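PDB 2PRR: alkylhydroperoxidase AhpD core: uncharacterized peroxidase-related protein from Ralstonia eutropha, which is of unproven function but, as an AhpD-like member of the carboxymuconolactone decarboxylase family, may reduce peroxides. Local coordinates for residues H7-R11 / Y12-E16; A18-P21 / D22-Q26; P39-F42 / L43-H47; H139-E143 / A144-A148. All blocks are in the same frame, centred on the assembly; numbering follows the deposited sequence.

Contact 1: H7-R11 / Y12-E16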
loop_
_atom_site.group_PDB
_atom_site.type_symbol
_atom_site.label_atom_id
_atom_site.label_comp_id
_atom_site.label_asym_id
_atom_site.label_seq_id
_atom_site.Cartn_x
_atom_site.Cartn_y
_atom_site.Cartn_z
ATOM N N HIS D 7 10.162 -10.123 -32.606
ATOM C CA HIS D 7 9.063 -9.560 -31.816
ATOM C C HIS D 7 9.068 -8.038 -31.981
ATOM O O HIS D 7 10.126 -7.447 -32.196
ATOM C CB HIS D 7 9.262 -9.835 -30.328
ATOM C CG HIS D 7 9.102 -11.265 -29.935
ATOM N ND1 HIS D 7 7.909 -11.772 -29.459
ATOM C CD2 HIS D 7 9.985 -12.288 -29.911
ATOM C CE1 HIS D 7 8.064 -13.053 -29.176
ATOM N NE2 HIS D 7 9.313 -13.390 -29.441
ATOM N N PRO D 8 7.898 -7.391 -31.850
ATOM C CA PRO D 8 7.888 -5.929 -31.936
ATOM C C PRO D 8 8.690 -5.313 -30.781
ATOM O O PRO D 8 8.744 -5.907 -29.698
ATOM C CB PRO D 8 6.403 -5.567 -31.849
ATOM C CG PRO D 8 5.715 -6.766 -31.343
ATOM C CD PRO D 8 6.555 -7.956 -31.637
ATOM N N ILE D 9 9.358 -4.180 -31.026
ATOM C CA ILE D 9 10.159 -3.519 -29.982
ATOM C C ILE D 9 9.447 -2.324 -29.333
ATOM O O ILE D 9 9.912 -1.797 -28.328
ATOM C CB ILE D 9 11.549 -3.119 -30.490
ATOM C CG1 ILE D 9 11.485 -2.064 -31.599
ATOM C CG2 ILE D 9 12.266 -4.329 -31.032
ATOM C CD1 ILE D 9 12.858 -1.607 -32.125
ATOM N N SER D 10 8.317 -1.912 -29.900
ATOM C CA SER D 10 7.542 -0.782 -29.403
ATOM C C SER D 10 6.119 -0.969 -29.861
ATOM O O SER D 10 5.899 -1.691 -30.814
ATOM C CB SER D 10 8.100 0.490 -30.022
ATOM O OG SER D 10 7.339 1.630 -29.681
ATOM N N ARG D 11 5.138 -0.371 -29.177
ATOM C CA ARG D 11 3.757 -0.380 -29.690
ATOM C C ARG D 11 3.620 0.766 -30.708
ATOM O O ARG D 11 2.617 0.863 -31.386
ATOM C CB ARG D 11 2.703 -0.222 -28.603
ATOM C CG ARG D 11 2.674 1.113 -28.011
ATOM C CD ARG D 11 1.523 1.345 -27.081
ATOM N NE ARG D 11 0.198 1.098 -27.650
ATOM C CZ ARG D 11 -0.388 1.838 -28.595
ATOM N NH1 ARG D 11 0.222 2.873 -29.178
ATOM N NH2 ARG D 11 -1.601 1.503 -28.996
ATOM N N TYR D 12 4.638 1.637 -30.774
ATOM C CA TYR D 12 4.704 2.803 -31.674
ATOM C C TYR D 12 5.594 2.529 -32.848
ATOM O O TYR D 12 6.439 1.653 -32.764
ATOM C CB TYR D 12 5.256 4.045 -30.929
ATOM C CG TYR D 12 4.237 4.644 -30.015
ATOM C CD1 TYR D 12 4.067 4.163 -28.730
ATOM C CD2 TYR D 12 3.401 5.650 -30.460
ATOM C CE1 TYR D 12 3.100 4.689 -27.892
ATOM C CE2 TYR D 12 2.429 6.190 -29.626
ATOM C CZ TYR D 12 2.289 5.708 -28.345
ATOM O OH TYR D 12 1.314 6.239 -27.519
ATOM N N PRO D 13 5.428 3.305 -33.941
ATOM C CA PRO D 13 6.282 3.133 -35.111
ATOM C C PRO D 13 7.768 3.311 -34.827
ATOM O O PRO D 13 8.148 4.106 -33.986
ATOM C CB PRO D 13 5.794 4.230 -36.074
ATOM C CG PRO D 13 4.398 4.565 -35.619
ATOM C CD PRO D 13 4.417 4.366 -34.147
ATOM N N VAL D 14 8.583 2.552 -35.528
ATOM C CA VAL D 14 10.017 2.634 -35.396
ATOM C C VAL D 14 10.540 3.138 -36.723
ATOM O O VAL D 14 10.327 2.490 -37.743
ATOM C CB VAL D 14 10.624 1.270 -35.106
ATOM C CG1 VAL D 14 12.146 1.383 -34.901
ATOM C CG2 VAL D 14 9.941 0.672 -33.878
ATOM N N PRO D 15 11.226 4.292 -36.722
ATOM C CA PRO D 15 11.721 4.809 -37.980
ATOM C C PRO D 15 12.898 4.024 -38.526
ATOM O O PRO D 15 13.595 3.341 -37.773
ATOM C CB PRO D 15 12.200 6.210 -37.596
ATOM C CG PRO D 15 12.652 6.053 -36.219
ATOM C CD PRO D 15 11.602 5.186 -35.609
ATOM N N GLU D 16 13.098 4.137 -39.836
ATOM C CA GLU D 16 14.236 3.554 -40.507
ATOM C C GLU D 16 15.424 4.444 -40.209
ATOM O O GLU D 16 15.305 5.666 -40.239
ATOM C CB GLU D 16 14.031 3.571 -42.027
ATOM C CG GLU D 16 12.970 2.648 -42.558
ATOM C CD GLU D 16 13.379 1.200 -42.461
ATOM O OE1 GLU D 16 14.503 0.924 -41.978
ATOM O OE2 GLU D 16 12.572 0.336 -42.867
HETATM O O HOH W 1 8.669 3.597 -31.151
#
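Arg11 runs alongside the Tyr12 ring, while Ser10 folds back on the backbone of Tyr12 to make an ST turn in the N-terminal arm of this all-helical subunit. From its CB, 3.5 Å from Tyr12 N, the arginine climbs beside its neighbour. With chi1 at 70°, CG sits between the backbone N and the carbonyl carbon, and this turns it to the ring, where it meets Tyr12 CD1 at 3.4 Å. The CD carbon continues past Tyr12 CE1 at 3.8 Å. A bend at chi3 (-55°) then brings NH1 over one face of the ring, near the rim, 3.6 Å from Tyr12 CZ. The guanidinium and ring planes are 67° apart, which rules out a flat stack; the cation-pi contact between them is off-centre. Its polar end belongs to the subunit interface: NH2 forms salt bridges to Glu143 and Asp156 of a second subunit, and Tyr12 OH hydrogen-bonds to the backbone of that same Asp156. In the turn itself, Ser10 OG accepts from Tyr12 N at 2.9 Å. A water 2.8 Å from Ser10 OG also bonds to Pro13 O, tying the serine to the next piece of the arm. Thr44 of helix 40-45 packs against Ile9 and Ser10 from within the same chain. Flanking the turn, the aliphatic side chains of Ile9 and Val14 meet at about a right angle, Ile9 CG1 lying 3.9 Å from Val14 CG2.

Contact 2: A18-P21 / D22-Q26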
loop_
_atom_site.group_PDB
_atom_site.type_symbol
_atom_site.label_atom_id
_atom_site.label_comp_id
_atom_site.label_asym_id
_atom_site.label_seq_id
_atom_site.Cartn_x
_atom_site.Cartn_y
_atom_site.Cartn_z
ATOM N N ALA D 18 17.732 5.223 -42.038
ATOM C CA ALA D 18 17.878 6.138 -43.174
ATOM C C ALA D 18 16.989 7.400 -43.116
ATOM O O ALA D 18 17.447 8.487 -43.457
ATOM C CB ALA D 18 17.622 5.374 -44.479
ATOM N N ALA D 19 15.741 7.275 -42.663
ATOM C CA ALA D 19 14.809 8.428 -42.612
ATOM C C ALA D 19 14.988 9.385 -41.418
ATOM O O ALA D 19 14.056 10.111 -41.067
ATOM C CB ALA D 19 13.367 7.920 -42.638
ATOM N N LEU D 20 16.180 9.412 -40.822
ATOM C CA LEU D 20 16.434 10.195 -39.625
ATOM C C LEU D 20 17.508 11.265 -39.787
ATOM O O LEU D 20 18.443 11.104 -40.606
ATOM C CB LEU D 20 16.914 9.266 -38.503
ATOM C CG LEU D 20 15.946 8.278 -37.861
ATOM C CD1 LEU D 20 16.695 7.380 -36.877
ATOM C CD2 LEU D 20 14.806 9.035 -37.174
ATOM N N PRO D 21 17.401 12.336 -38.965
ATOM C CA PRO D 21 18.377 13.411 -38.872
ATOM C C PRO D 21 19.762 12.838 -38.703
ATOM O O PRO D 21 19.938 11.876 -37.969
ATOM C CB PRO D 21 17.966 14.142 -37.594
ATOM C CG PRO D 21 16.512 13.932 -37.490
ATOM C CD PRO D 21 16.249 12.570 -38.062
ATOM N N ASP D 22 20.747 13.450 -39.354
ATOM C CA ASP D 22 22.120 12.932 -39.347
ATOM C C ASP D 22 22.766 12.869 -37.961
ATOM O O ASP D 22 23.601 11.990 -37.717
ATOM C CB ASP D 22 23.007 13.761 -40.300
ATOM C CG ASP D 22 22.456 13.814 -41.729
ATOM O OD1 ASP D 22 21.838 12.810 -42.175
ATOM O OD2 ASP D 22 22.642 14.861 -42.398
ATOM N N ASP D 23 22.409 13.814 -37.080
ATOM C CA ASP D 23 22.947 13.838 -35.699
ATOM C C ASP D 23 22.513 12.591 -34.912
ATOM O O ASP D 23 23.330 11.958 -34.236
ATOM C CB ASP D 23 22.607 15.143 -34.939
ATOM C CG ASP D 23 21.103 15.429 -34.828
ATOM O OD1 ASP D 23 20.324 14.993 -35.695
ATOM O OD2 ASP D 23 20.703 16.136 -33.872
ATOM N N ILE D 24 21.227 12.257 -35.045
ATOM C CA ILE D 24 20.615 11.070 -34.456
ATOM C C ILE D 24 21.203 9.833 -35.126
ATOM O O ILE D 24 21.646 8.916 -34.436
ATOM C CB ILE D 24 19.075 11.086 -34.643
ATOM C CG1 ILE D 24 18.474 12.218 -33.795
ATOM C CG2 ILE D 24 18.471 9.716 -34.314
ATOM C CD1 ILE D 24 17.000 12.396 -33.975
ATOM N N ARG D 25 21.212 9.803 -36.462
ATOM C CA ARG D 25 21.816 8.676 -37.180
ATOM C C ARG D 25 23.255 8.405 -36.725
ATOM O O ARG D 25 23.659 7.245 -36.608
ATOM C CB ARG D 25 21.839 8.914 -38.683
ATOM C CG ARG D 25 20.495 8.934 -39.395
ATOM C CD ARG D 25 20.645 8.911 -40.938
ATOM N NE ARG D 25 21.309 7.676 -41.398
ATOM C CZ ARG D 25 22.626 7.504 -41.595
ATOM N NH1 ARG D 25 23.512 8.491 -41.416
ATOM N NH2 ARG D 25 23.067 6.310 -41.981
ATOM N N GLN D 26 24.020 9.470 -36.469
ATOM C CA GLN D 26 25.431 9.340 -36.059
ATOM C C GLN D 26 25.569 8.786 -34.628
ATOM O O GLN D 26 26.491 8.021 -34.340
ATOM C CB GLN D 26 26.180 10.688 -36.230
ATOM C CG GLN D 26 27.678 10.677 -35.844
#
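Pro21 and Arg25 start the first turn of helix 22-35, with the proline at the N-cap: Arg25 N donates to Pro21 O at 2.9 Å, in a nearly straight bond (176°). Having no side-chain acceptor, the proline caps no backbone N-H with its own side chain, and it adds apolar surface instead. The tight part of the contact is the inward one, made of interlocked aliphatic groups. Leu20 and Ile24 cross at about a right angle there, with Leu20 CD1 3.9 Å from Ile24 CG2. The Pro21 ring lies beside Ile24 and points the same way, its CG 3.9 Å from Ile24 CD1.

The outer side is polar and more exposed. Pro21 CB lies 3.1 Å from Asp23 OD1, in a carboxylate held there by a salt bridge from its OD2 to Arg53. The stem of Arg25 lies close on the Leu20 carbonyl, CD 3.1 Å from Leu20 O. Only beyond it does the contact thin out: after the bend at chi3 (62°) Arg25 NE passes Ala18 CA at 4.2 Å with a weak hydrogen bond to Leu17 O, and the rest of the guanidinium leads away from Ala18. On the buried side, Ile24 packs against Pro49, Phe52 and Arg53 of helix 49-63, while Leu20 rests on Pro15 and on Ala46.

Contact 3: P39-F42 / L43-H47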
loop_
_atom_site.group_PDB
_atom_site.type_symbol
_atom_site.label_atom_id
_atom_site.label_comp_id
_atom_site.label_asym_id
_atom_site.label_seq_id
_atom_site.Cartn_x
_atom_site.Cartn_y
_atom_site.Cartn_z
ATOM N N PRO D 39 20.936 -0.872 -29.247
ATOM C CA PRO D 39 19.963 -1.014 -28.176
ATOM C C PRO D 39 18.660 -0.392 -28.618
ATOM O O PRO D 39 18.649 0.659 -29.241
ATOM C CB PRO D 39 20.580 -0.223 -27.042
ATOM C CG PRO D 39 22.045 -0.386 -27.272
ATOM C CD PRO D 39 22.222 -0.370 -28.744
ATOM N N ASN D 40 17.555 -1.035 -28.287
ATOM C CA ASN D 40 16.257 -0.587 -28.778
ATOM C C ASN D 40 15.777 0.763 -28.277
ATOM O O ASN D 40 14.920 1.370 -28.902
ATOM C CB ASN D 40 15.212 -1.701 -28.591
ATOM C CG ASN D 40 15.507 -2.922 -29.471
ATOM O OD1 ASN D 40 16.169 -2.812 -30.531
ATOM N ND2 ASN D 40 15.045 -4.093 -29.030
ATOM N N VAL D 41 16.353 1.267 -27.197
ATOM C CA VAL D 41 15.939 2.571 -26.655
ATOM C C VAL D 41 16.209 3.670 -27.712
ATOM O O VAL D 41 15.418 4.606 -27.844
ATOM C CB VAL D 41 16.673 2.901 -25.295
ATOM C CG1 VAL D 41 18.203 3.048 -25.500
ATOM C CG2 VAL D 41 16.092 4.163 -24.597
ATOM N N PHE D 42 17.312 3.551 -28.465
ATOM C CA PHE D 42 17.641 4.552 -29.485
ATOM C C PHE D 42 16.642 4.551 -30.641
ATOM O O PHE D 42 16.210 5.596 -31.097
ATOM C CB PHE D 42 19.046 4.321 -30.085
ATOM C CG PHE D 42 20.178 4.504 -29.110
ATOM C CD1 PHE D 42 20.723 5.754 -28.884
ATOM C CD2 PHE D 42 20.719 3.411 -28.431
ATOM C CE1 PHE D 42 21.787 5.914 -27.976
ATOM C CE2 PHE D 42 21.769 3.572 -27.518
ATOM C CZ PHE D 42 22.296 4.822 -27.299
ATOM N N LEU D 43 16.291 3.367 -31.116
ATOM C CA LEU D 43 15.411 3.238 -32.249
ATOM C C LEU D 43 13.978 3.570 -31.909
ATOM O O LEU D 43 13.273 4.152 -32.727
ATOM C CB LEU D 43 15.497 1.816 -32.786
ATOM C CG LEU D 43 16.893 1.437 -33.303
ATOM C CD1 LEU D 43 17.032 -0.079 -33.357
ATOM C CD2 LEU D 43 17.170 2.104 -34.660
ATOM N N THR D 44 13.539 3.205 -30.710
ATOM C CA THR D 44 12.151 3.468 -30.310
ATOM C C THR D 44 11.907 4.937 -30.018
ATOM O O THR D 44 10.871 5.491 -30.415
ATOM C CB THR D 44 11.716 2.588 -29.094
ATOM O OG1 THR D 44 12.614 2.783 -27.992
ATOM C CG2 THR D 44 11.718 1.128 -29.485
ATOM N N LEU D 45 12.854 5.574 -29.327
ATOM C CA LEU D 45 12.739 7.014 -29.028
ATOM C C LEU D 45 12.974 7.889 -30.263
ATOM O O LEU D 45 12.528 9.030 -30.294
ATOM C CB LEU D 45 13.654 7.441 -27.875
ATOM C CG LEU D 45 13.337 6.861 -26.485
ATOM C CD1 LEU D 45 14.349 7.393 -25.514
ATOM C CD2 LEU D 45 11.879 7.139 -25.943
ATOM N N ALA D 46 13.633 7.345 -31.293
ATOM C CA ALA D 46 13.863 8.078 -32.555
ATOM C C ALA D 46 12.542 8.454 -33.280
ATOM O O ALA D 46 12.573 9.209 -34.247
ATOM C CB ALA D 46 14.792 7.283 -33.478
ATOM N N HIS D 47 11.411 7.886 -32.829
ATOM C CA HIS D 47 10.059 8.247 -33.278
ATOM C C HIS D 47 9.744 9.718 -32.935
ATOM O O HIS D 47 8.975 10.363 -33.630
ATOM C CB HIS D 47 9.026 7.309 -32.601
ATOM C CG HIS D 47 7.591 7.660 -32.869
ATOM N ND1 HIS D 47 6.992 7.484 -34.100
ATOM C CD2 HIS D 47 6.625 8.137 -32.047
ATOM C CE1 HIS D 47 5.730 7.870 -34.033
ATOM N NE2 HIS D 47 5.477 8.264 -32.795
#
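Asn40 O is gripped twice by Thr44, one turn ahead in the short helix 40-45. The backbone N of Thr44 donates to it at 2.9 Å in the ordinary helical way, and Thr44 OG1 donates a second bond of 2.9 Å, tilted 32° from the carbonyl plane. The threonine's chi1 of 56° makes this possible by placing OG1 between its backbone N and carbonyl carbon, turned back over the preceding turn; one buried carbonyl thus satisfies both the amide and the hydroxyl. The next rung is Leu45 N to Val41 O at 3.1 Å, and beside it Val41 CG2 touches Leu45 CD1 at 3.8 Å on the side that faces Phe55 of helix 49-63. Asn40 OD1 approaches Leu43 CD1, whereas its amide nitrogen ND2 bonds to Arg182 O. The Phe42 ring leaves the helix on the side of helix 22-35 and stacks with Phe56. Further along the segment, His47 NE2 hydrogen-bonds to Glu157 of a second subunit. The backbone bonding fades at this end: Ala46 N reaches Phe42 O over 3.1 Å, a weak bond bent to 130°.

Contact 4: H139-E143 / A144-A148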
loop_
_atom_site.group_PDB
_atom_site.type_symbol
_atom_site.label_atom_id
_atom_site.label_comp_id
_atom_site.label_asym_id
_atom_site.label_seq_id
_atom_site.Cartn_x
_atom_site.Cartn_y
_atom_site.Cartn_z
ATOM N N HIS D 139 9.314 12.924 -1.518
ATOM C CA HIS D 139 8.757 13.976 -0.688
ATOM C C HIS D 139 9.125 13.820 0.780
ATOM O O HIS D 139 8.948 14.753 1.552
ATOM C CB HIS D 139 7.247 14.017 -0.813
ATOM C CG HIS D 139 6.559 12.869 -0.167
ATOM N ND1 HIS D 139 6.625 11.591 -0.669
ATOM C CD2 HIS D 139 5.757 12.811 0.920
ATOM C CE1 HIS D 139 5.903 10.789 0.097
ATOM N NE2 HIS D 139 5.366 11.508 1.063
ATOM N N GLU D 140 9.626 12.650 1.167
ATOM C CA GLU D 140 9.997 12.385 2.543
ATOM C C GLU D 140 11.469 12.548 2.800
ATOM O O GLU D 140 11.903 12.435 3.935
ATOM C CB GLU D 140 9.530 10.986 2.967
ATOM C CG GLU D 140 8.037 10.902 3.306
ATOM C CD GLU D 140 7.595 9.498 3.725
ATOM O OE1 GLU D 140 8.402 8.552 3.624
ATOM O OE2 GLU D 140 6.428 9.324 4.140
ATOM N N VAL D 141 12.241 12.835 1.756
ATOM C CA VAL D 141 13.668 12.998 1.912
ATOM C C VAL D 141 13.972 14.149 2.855
ATOM O O VAL D 141 13.500 15.257 2.644
ATOM C CB VAL D 141 14.353 13.276 0.573
ATOM C CG1 VAL D 141 15.769 13.673 0.794
ATOM C CG2 VAL D 141 14.275 12.059 -0.317
ATOM N N ASN D 142 14.793 13.876 3.866
ATOM C CA ASN D 142 15.183 14.853 4.896
ATOM C C ASN D 142 16.718 14.886 5.121
ATOM O O ASN D 142 17.469 14.204 4.418
ATOM C CB ASN D 142 14.441 14.525 6.192
ATOM C CG ASN D 142 14.712 13.135 6.675
ATOM O OD1 ASN D 142 15.682 12.498 6.298
ATOM N ND2 ASN D 142 13.846 12.647 7.503
ATOM N N GLU D 143 17.162 15.672 6.101
ATOM C CA GLU D 143 18.602 15.807 6.392
ATOM C C GLU D 143 19.271 14.533 6.915
ATOM O O GLU D 143 20.472 14.308 6.673
ATOM C CB GLU D 143 18.856 16.984 7.351
ATOM C CG GLU D 143 18.519 18.345 6.727
ATOM C CD GLU D 143 19.384 18.688 5.513
ATOM O OE1 GLU D 143 20.633 18.575 5.613
ATOM O OE2 GLU D 143 18.802 19.070 4.465
ATOM N N ALA D 144 18.485 13.704 7.614
ATOM C CA ALA D 144 18.982 12.447 8.145
ATOM C C ALA D 144 19.335 11.490 7.009
ATOM O O ALA D 144 20.238 10.661 7.159
ATOM C CB ALA D 144 17.980 11.825 9.094
ATOM N N ASP D 145 18.671 11.613 5.865
ATOM C CA ASP D 145 18.993 10.742 4.725
ATOM C C ASP D 145 20.351 11.153 4.159
ATOM O O ASP D 145 21.123 10.302 3.718
ATOM C CB ASP D 145 17.904 10.786 3.642
ATOM C CG ASP D 145 16.514 10.350 4.170
ATOM O OD1 ASP D 145 16.392 9.387 4.958
ATOM O OD2 ASP D 145 15.524 10.986 3.779
ATOM N N PHE D 146 20.646 12.450 4.168
ATOM C CA PHE D 146 21.944 12.910 3.690
ATOM C C PHE D 146 23.027 12.520 4.693
ATOM O O PHE D 146 24.090 12.062 4.269
ATOM C CB PHE D 146 21.932 14.404 3.377
ATOM C CG PHE D 146 21.076 14.767 2.183
ATOM C CD1 PHE D 146 21.553 14.583 0.891
ATOM C CD2 PHE D 146 19.787 15.281 2.356
ATOM C CE1 PHE D 146 20.753 14.903 -0.211
ATOM C CE2 PHE D 146 18.991 15.603 1.258
ATOM C CZ PHE D 146 19.479 15.412 -0.024
ATOM N N GLU D 147 22.758 12.686 5.997
ATOM C CA GLU D 147 23.689 12.269 7.080
ATOM C C GLU D 147 24.095 10.808 6.955
ATOM O O GLU D 147 25.278 10.473 7.049
ATOM C CB GLU D 147 23.082 12.464 8.478
ATOM C CG GLU D 147 23.107 13.917 9.014
ATOM C CD GLU D 147 22.261 14.135 10.289
ATOM O OE1 GLU D 147 22.478 13.401 11.282
ATOM O OE2 GLU D 147 21.398 15.057 10.293
ATOM N N ALA D 148 23.113 9.944 6.730
ATOM C CA ALA D 148 23.364 8.515 6.584
ATOM C C ALA D 148 24.335 8.201 5.466
ATOM O O ALA D 148 25.174 7.331 5.609
ATOM C CB ALA D 148 22.065 7.769 6.361
#
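A chi1 of 58° puts CG of Asn142 between its own backbone N and carbonyl carbon, folding the amide toward the helix that follows, and a chi1 of -59° in Asp145 sends its carboxylate back toward Asn142. The two side chains meet at about a right angle, and each accepts from the other's backbone. Asp145 N donates to Asn142 OD1 at 3.1 Å, approaching nearly in line with the side-chain carbonyl, and makes a second, less well directed hydrogen bond to Asn142 O at 3.2 Å. In return, Asn142 N donates to Asp145 OD2 at 3.0 Å, arriving from above the carboxylate plane. This reciprocal pair is a capping box, with Asn142 as N-cap of helix 143-151. It brings two acceptors close together, Asn142 OD1 and Asp145 OD2 being 2.9 Å apart; the salt bridge from Lys133 to OD2 would be expected to ease their repulsion. The first full helical bond follows at once, Glu147 N to Glu143 O at 2.9 Å. On the flank nearer helix 156-179 the buried Phe146 ring crosses Val141 at about a right angle, its CE2 3.8 Å from Val141 CG1, while its CD2 lies 3.3 Å from Asn142 O. The outer part of this turn faces a second subunit, whose Arg11, the strongest polar partner of Glu143, makes a cation-pi contact with Phe146 while Tyr12 of that chain packs on the same ring. A bound di(hydroxyethyl)ether lies about 3 Å from the side chain of Glu143.

Overall arrangement
Contacts 1, 2 and 3 cluster at one end of the subunit, with centres of 1 and 3 about 8 Å apart, while contact 4 lies on the opposite side of the chain's centre, its centre about 36 Å from that of contact 3. Contact 3 is the buried one, a helix whose own carbonyls are answered by backbone and threonine donors. Contact 2 is partly buried and starts a helix on proline and aliphatic packing, whereas contact 4, at the surface, starts one with a capping box. Contact 1 has no helix and relies on a serine turn, water and aromatic packing. Although far apart in one chain, contacts 1 and 4 meet between subunits, Arg11 answering Glu143.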